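Local coordinates for protein antistasin (Haementeria officinalis, PDB 1SKZ) that inhibits the blood coagulation protease factor Xa as a secreted, disulfide-rich leech protein, and binds heparin, at residues D81-G95 against D99-P110. Sequence-based numbering, arbitrary orientation.
Sequences DCKIDINCRKTCPNG and DKLGCEYCECRP
Three disulfides, Cys82–Cys103, Cys88–Cys106 and Cys92–Cys108, pin the mostly irregular segment 81-95 to the inner segment 99-110, doing the work that a hydrophobic core does in larger proteins. The tight part lies at these bridges. Cys88 and Cys106 both hold SG anti to the backbone N (chi1 -173° and -160°), which turns the two sulfurs toward each other. Beside this bridge Ile86 lays CD1 against the backbone of Tyr105, 3.9 Å from its CA, and its branched side chain also packs on Leu96 of strand 96-98. At the far end Arg109 N gives a nearly straight bond to Gly95 O (2.8 Å, 165°). Gly95 suits its place because any CB at these backbone angles would press on the preceding carbonyl. Near the turn from Asp99 to Gly102, Asp81 CG meets Leu101 CD1 at 3.6 Å, while Asp81 OD2 is hydrogen-bonded to Thr77 OG1. Asp99 OD1 fixes that turn by accepting Leu101 N and Cys103 N from opposite faces of its carboxylate. Between the segments, a water bridges Lys83 O and Glu104 O, which form no direct bond.

The solvent side is looser. Exposed Lys90, extended beyond CG, runs past the Cys106 sulfur and brings NZ within 3.0 Å of Cys106 O, above the carbonyl plane; a water links the same NZ to Cys108 N. Exposed Asn94 adds a weak bond from ND2 to Arg109 O. Arg89 is exposed too, its CB pointing away from 99-110. This is the second antistasin-like domain, whose Arg89–Lys90 reactive bond sits between bridged Cys88 and Cys92 on a disulfide-braced loop, as in canonical serine protease inhibitors.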
loop_
_atom_site.group_PDB
_atom_site.type_symbol
_atom_site.label_atom_id
_atom_site.label_comp_id
_atom_site.label_asym_id
_atom_site.label_seq_id
_atom_site.Cartn_x
_atom_site.Cartn_y
_atom_site.Cartn_z
ATOM N N ASP A 81 2.365 18.815 -8.870
ATOM C CA ASP A 81 0.996 18.307 -8.982
ATOM C C ASP A 81 -0.045 19.137 -8.239
ATOM O O ASP A 81 -1.234 19.037 -8.522
ATOM C CB ASP A 81 0.948 16.854 -8.482
ATOM C CG ASP A 81 1.449 15.848 -9.524
ATOM O OD1 ASP A 81 1.302 16.073 -10.746
ATOM O OD2 ASP A 81 2.018 14.817 -9.116
ATOM N N CYS A 82 0.377 19.863 -7.208
ATOM C CA CYS A 82 -0.556 20.532 -6.313
ATOM C C CYS A 82 -0.771 21.997 -6.630
ATOM O O CYS A 82 0.166 22.720 -6.961
ATOM C CB CYS A 82 -0.101 20.406 -4.865
ATOM S SG CYS A 82 0.273 18.711 -4.342
ATOM N N LYS A 83 -2.027 22.419 -6.581
ATOM C CA LYS A 83 -2.355 23.833 -6.586
ATOM C C LYS A 83 -1.697 24.480 -5.366
ATOM O O LYS A 83 -1.912 24.017 -4.224
ATOM C CB LYS A 83 -3.852 24.006 -6.463
ATOM C CG LYS A 83 -4.619 23.854 -7.743
ATOM C CD LYS A 83 -5.931 24.594 -7.591
ATOM C CE LYS A 83 -7.009 23.969 -8.412
ATOM N NZ LYS A 83 -6.818 24.431 -9.787
ATOM N N ILE A 84 -1.053 25.628 -5.587
ATOM C CA ILE A 84 -0.530 26.444 -4.481
ATOM C C ILE A 84 -1.644 27.018 -3.608
ATOM O O ILE A 84 -1.578 26.954 -2.373
ATOM C CB ILE A 84 0.336 27.600 -5.006
ATOM C CG1 ILE A 84 1.561 27.032 -5.720
ATOM C CG2 ILE A 84 0.760 28.511 -3.825
ATOM C CD1 ILE A 84 2.471 28.118 -6.365
ATOM N N ASP A 85 -2.694 27.524 -4.262
ATOM C CA ASP A 85 -3.850 28.078 -3.580
ATOM C C ASP A 85 -5.102 27.265 -3.952
ATOM O O ASP A 85 -5.647 27.410 -5.040
ATOM C CB ASP A 85 -4.050 29.544 -3.987
ATOM C CG ASP A 85 -4.983 30.313 -3.030
ATOM O OD1 ASP A 85 -5.675 29.688 -2.182
ATOM O OD2 ASP A 85 -5.012 31.564 -3.112
ATOM N N ILE A 86 -5.608 26.500 -2.998
ATOM C CA ILE A 86 -6.874 25.803 -3.170
ATOM C C ILE A 86 -8.063 26.634 -2.678
ATOM O O ILE A 86 -9.195 26.155 -2.707
ATOM C CB ILE A 86 -6.833 24.413 -2.442
ATOM C CG1 ILE A 86 -6.684 24.595 -0.932
ATOM C CG2 ILE A 86 -5.641 23.590 -2.969
ATOM C CD1 ILE A 86 -7.070 23.345 -0.112
ATOM N N ASN A 87 -7.808 27.894 -2.295
ATOM C CA ASN A 87 -8.818 28.825 -1.742
ATOM C C ASN A 87 -9.866 28.131 -0.929
ATOM O O ASN A 87 -11.024 28.094 -1.316
ATOM C CB ASN A 87 -9.515 29.628 -2.838
ATOM C CG ASN A 87 -10.339 30.822 -2.284
ATOM O OD1 ASN A 87 -10.046 31.412 -1.220
ATOM N ND2 ASN A 87 -11.369 31.184 -3.035
ATOM N N CYS A 88 -9.465 27.638 0.231
ATOM C CA CYS A 88 -10.320 26.814 1.043
ATOM C C CYS A 88 -10.378 27.466 2.412
ATOM O O CYS A 88 -9.340 27.672 3.048
ATOM C CB CYS A 88 -9.719 25.407 1.168
ATOM S SG CYS A 88 -10.843 24.254 1.993
ATOM N N ARG A 89 -11.588 27.758 2.882
ATOM C CA ARG A 89 -11.768 28.346 4.197
ATOM C C ARG A 89 -12.590 27.459 5.126
ATOM O O ARG A 89 -13.065 27.913 6.189
ATOM C CB ARG A 89 -12.386 29.740 4.052
ATOM C CG ARG A 89 -11.441 30.747 3.364
ATOM C CD ARG A 89 -10.053 30.789 4.026
ATOM N NE ARG A 89 -9.136 31.724 3.358
ATOM C CZ ARG A 89 -8.151 31.366 2.536
ATOM N NH1 ARG A 89 -7.931 30.073 2.302
ATOM N NH2 ARG A 89 -7.345 32.298 1.997
ATOM N N LYS A 90 -12.543 26.152 4.859
ATOM C CA LYS A 90 -13.169 25.177 5.765
ATOM C C LYS A 90 -12.376 24.896 7.011
ATOM O O LYS A 90 -11.158 24.711 6.981
ATOM C CB LYS A 90 -13.433 23.835 5.073
ATOM C CG LYS A 90 -14.387 23.948 3.895
ATOM C CD LYS A 90 -14.620 22.636 3.207
ATOM C CE LYS A 90 -15.645 22.896 2.155
ATOM N NZ LYS A 90 -15.975 21.678 1.429
ATOM N N THR A 91 -13.128 24.665 8.077
ATOM C CA THR A 91 -12.583 24.141 9.306
ATOM C C THR A 91 -13.008 22.668 9.393
ATOM O O THR A 91 -14.152 22.287 9.093
ATOM C CB THR A 91 -13.119 24.969 10.525
ATOM O OG1 THR A 91 -12.750 26.354 10.351
ATOM C CG2 THR A 91 -12.546 24.439 11.856
ATOM N N CYS A 92 -12.030 21.830 9.671
ATOM C CA CYS A 92 -12.227 20.397 9.693
ATOM C C CYS A 92 -11.490 19.940 10.957
ATOM O O CYS A 92 -10.451 20.503 11.286
ATOM C CB CYS A 92 -11.596 19.779 8.430
ATOM S SG CYS A 92 -12.095 20.513 6.818
ATOM N N PRO A 93 -12.082 19.003 11.744
ATOM C CA PRO A 93 -11.359 18.245 12.786
ATOM C C PRO A 93 -10.281 17.309 12.232
ATOM O O PRO A 93 -9.149 17.284 12.730
ATOM C CB PRO A 93 -12.465 17.451 13.458
ATOM C CG PRO A 93 -13.461 17.195 12.334
ATOM C CD PRO A 93 -13.476 18.533 11.611
ATOM N N ASN A 94 -10.656 16.500 11.240
ATOM C CA ASN A 94 -9.721 15.550 10.636
ATOM C C ASN A 94 -8.741 16.235 9.691
ATOM O O ASN A 94 -7.895 15.567 9.099
ATOM C CB ASN A 94 -10.464 14.484 9.827
ATOM C CG ASN A 94 -11.080 13.404 10.688
ATOM O OD1 ASN A 94 -10.957 13.417 11.920
ATOM N ND2 ASN A 94 -11.749 12.449 10.037
ATOM N N GLY A 95 -8.975 17.509 9.407
ATOM C CA GLY A 95 -8.198 18.167 8.369
ATOM C C GLY A 95 -8.684 17.810 6.973
ATOM O O GLY A 95 -9.596 16.970 6.802
ATOM N N ASP A 99 -5.817 14.048 -2.428
ATOM C CA ASP A 99 -6.107 13.250 -3.607
ATOM C C ASP A 99 -5.016 12.187 -3.855
ATOM O O ASP A 99 -4.077 12.018 -3.069
ATOM C CB ASP A 99 -6.335 14.175 -4.832
ATOM C CG ASP A 99 -5.077 14.975 -5.267
ATOM O OD1 ASP A 99 -3.927 14.614 -4.963
ATOM O OD2 ASP A 99 -5.253 15.925 -6.057
ATOM N N LYS A 100 -5.149 11.451 -4.944
ATOM C CA LYS A 100 -4.215 10.381 -5.228
ATOM C C LYS A 100 -2.748 10.845 -5.499
ATOM O O LYS A 100 -1.810 10.026 -5.538
ATOM C CB LYS A 100 -4.744 9.592 -6.416
ATOM C CG LYS A 100 -4.669 10.308 -7.751
ATOM C CD LYS A 100 -4.838 9.287 -8.882
ATOM C CE LYS A 100 -4.654 9.919 -10.264
ATOM N NZ LYS A 100 -4.451 8.857 -11.302
ATOM N N LEU A 101 -2.549 12.147 -5.702
ATOM C CA LEU A 101 -1.201 12.691 -5.906
ATOM C C LEU A 101 -0.676 13.265 -4.593
ATOM O O LEU A 101 0.413 13.888 -4.586
ATOM C CB LEU A 101 -1.213 13.774 -6.993
ATOM C CG LEU A 101 -1.840 13.343 -8.337
ATOM C CD1 LEU A 101 -1.918 14.496 -9.341
ATOM C CD2 LEU A 101 -1.037 12.197 -8.889
ATOM N N GLY A 102 -1.456 13.070 -3.514
ATOM C CA GLY A 102 -1.101 13.561 -2.185
ATOM C C GLY A 102 -1.327 15.060 -1.959
ATOM O O GLY A 102 -0.686 15.671 -1.099
ATOM N N CYS A 103 -2.230 15.649 -2.735
ATOM C CA CYS A 103 -2.473 17.081 -2.670
ATOM C C CYS A 103 -3.737 17.338 -1.892
ATOM O O CYS A 103 -4.780 16.753 -2.179
ATOM C CB CYS A 103 -2.617 17.651 -4.087
ATOM S SG CYS A 103 -1.164 17.514 -5.186
ATOM N N GLU A 104 -3.687 18.285 -0.969
ATOM C CA GLU A 104 -4.911 18.715 -0.279
ATOM C C GLU A 104 -5.865 19.418 -1.200
ATOM O O GLU A 104 -5.448 20.146 -2.126
ATOM C CB GLU A 104 -4.598 19.634 0.908
ATOM C CG GLU A 104 -3.835 18.919 1.992
ATOM C CD GLU A 104 -3.700 19.748 3.244
ATOM O OE1 GLU A 104 -3.415 20.958 3.108
ATOM O OE2 GLU A 104 -3.876 19.179 4.349
ATOM N N TYR A 105 -7.151 19.164 -0.979
ATOM C CA TYR A 105 -8.182 19.946 -1.634
ATOM C C TYR A 105 -9.311 20.198 -0.664
ATOM O O TYR A 105 -9.243 19.784 0.488
ATOM C CB TYR A 105 -8.671 19.258 -2.925
ATOM C CG TYR A 105 -9.317 17.876 -2.738
ATOM C CD1 TYR A 105 -8.530 16.741 -2.567
ATOM C CD2 TYR A 105 -10.710 17.719 -2.791
ATOM C CE1 TYR A 105 -9.106 15.478 -2.450
ATOM C CE2 TYR A 105 -11.278 16.480 -2.674
ATOM C CZ TYR A 105 -10.476 15.365 -2.508
ATOM O OH TYR A 105 -11.060 14.125 -2.421
ATOM N N CYS A 106 -10.215 21.080 -1.074
ATOM C CA CYS A 106 -11.165 21.693 -0.151
ATOM C C CYS A 106 -12.382 20.827 0.189
ATOM O O CYS A 106 -13.526 21.168 -0.147
ATOM C CB CYS A 106 -11.592 23.040 -0.712
ATOM S SG CYS A 106 -12.275 24.134 0.542
ATOM N N GLU A 107 -12.107 19.736 0.907
ATOM C CA GLU A 107 -13.109 18.828 1.474
ATOM C C GLU A 107 -12.548 18.238 2.769
ATOM O O GLU A 107 -11.350 17.984 2.883
ATOM C CB GLU A 107 -13.471 17.692 0.506
ATOM C CG GLU A 107 -14.455 18.106 -0.554
ATOM C CD GLU A 107 -14.685 17.026 -1.604
ATOM O OE1 GLU A 107 -14.857 15.849 -1.196
ATOM O OE2 GLU A 107 -14.751 17.342 -2.834
ATOM N N CYS A 108 -13.378 18.218 3.808
ATOM C CA CYS A 108 -12.938 17.704 5.095
ATOM C C CYS A 108 -12.835 16.202 5.020
ATOM O O CYS A 108 -13.710 15.545 4.431
ATOM C CB CYS A 108 -13.915 18.088 6.204
ATOM S SG CYS A 108 -14.000 19.879 6.501
ATOM N N ARG A 109 -11.799 15.670 5.662
ATOM C CA ARG A 109 -11.655 14.231 5.798
ATOM C C ARG A 109 -12.820 13.735 6.610
ATOM O O ARG A 109 -13.084 14.247 7.708
ATOM C CB ARG A 109 -10.353 13.870 6.525
ATOM C CG ARG A 109 -9.127 13.852 5.653
ATOM C CD ARG A 109 -7.914 13.430 6.428
ATOM N NE ARG A 109 -7.713 11.987 6.411
ATOM C CZ ARG A 109 -6.592 11.389 6.815
ATOM N NH1 ARG A 109 -5.559 12.123 7.232
ATOM N NH2 ARG A 109 -6.475 10.058 6.752
ATOM N N PRO A 110 -13.509 12.700 6.110
ATOM C CA PRO A 110 -14.587 12.033 6.857
ATOM C C PRO A 110 -14.032 11.358 8.111
ATOM O O PRO A 110 -14.568 11.585 9.212
ATOM C CB PRO A 110 -15.138 11.007 5.854
ATOM C CG PRO A 110 -14.644 11.502 4.490
ATOM C CD PRO A 110 -13.296 12.078 4.796
HETATM O O HOH W 1 -3.820 17.701 -7.620
HETATM O O HOH W 2 -2.869 21.472 -3.048
HETATM O O HOH W 3 -16.215 19.227 3.224
#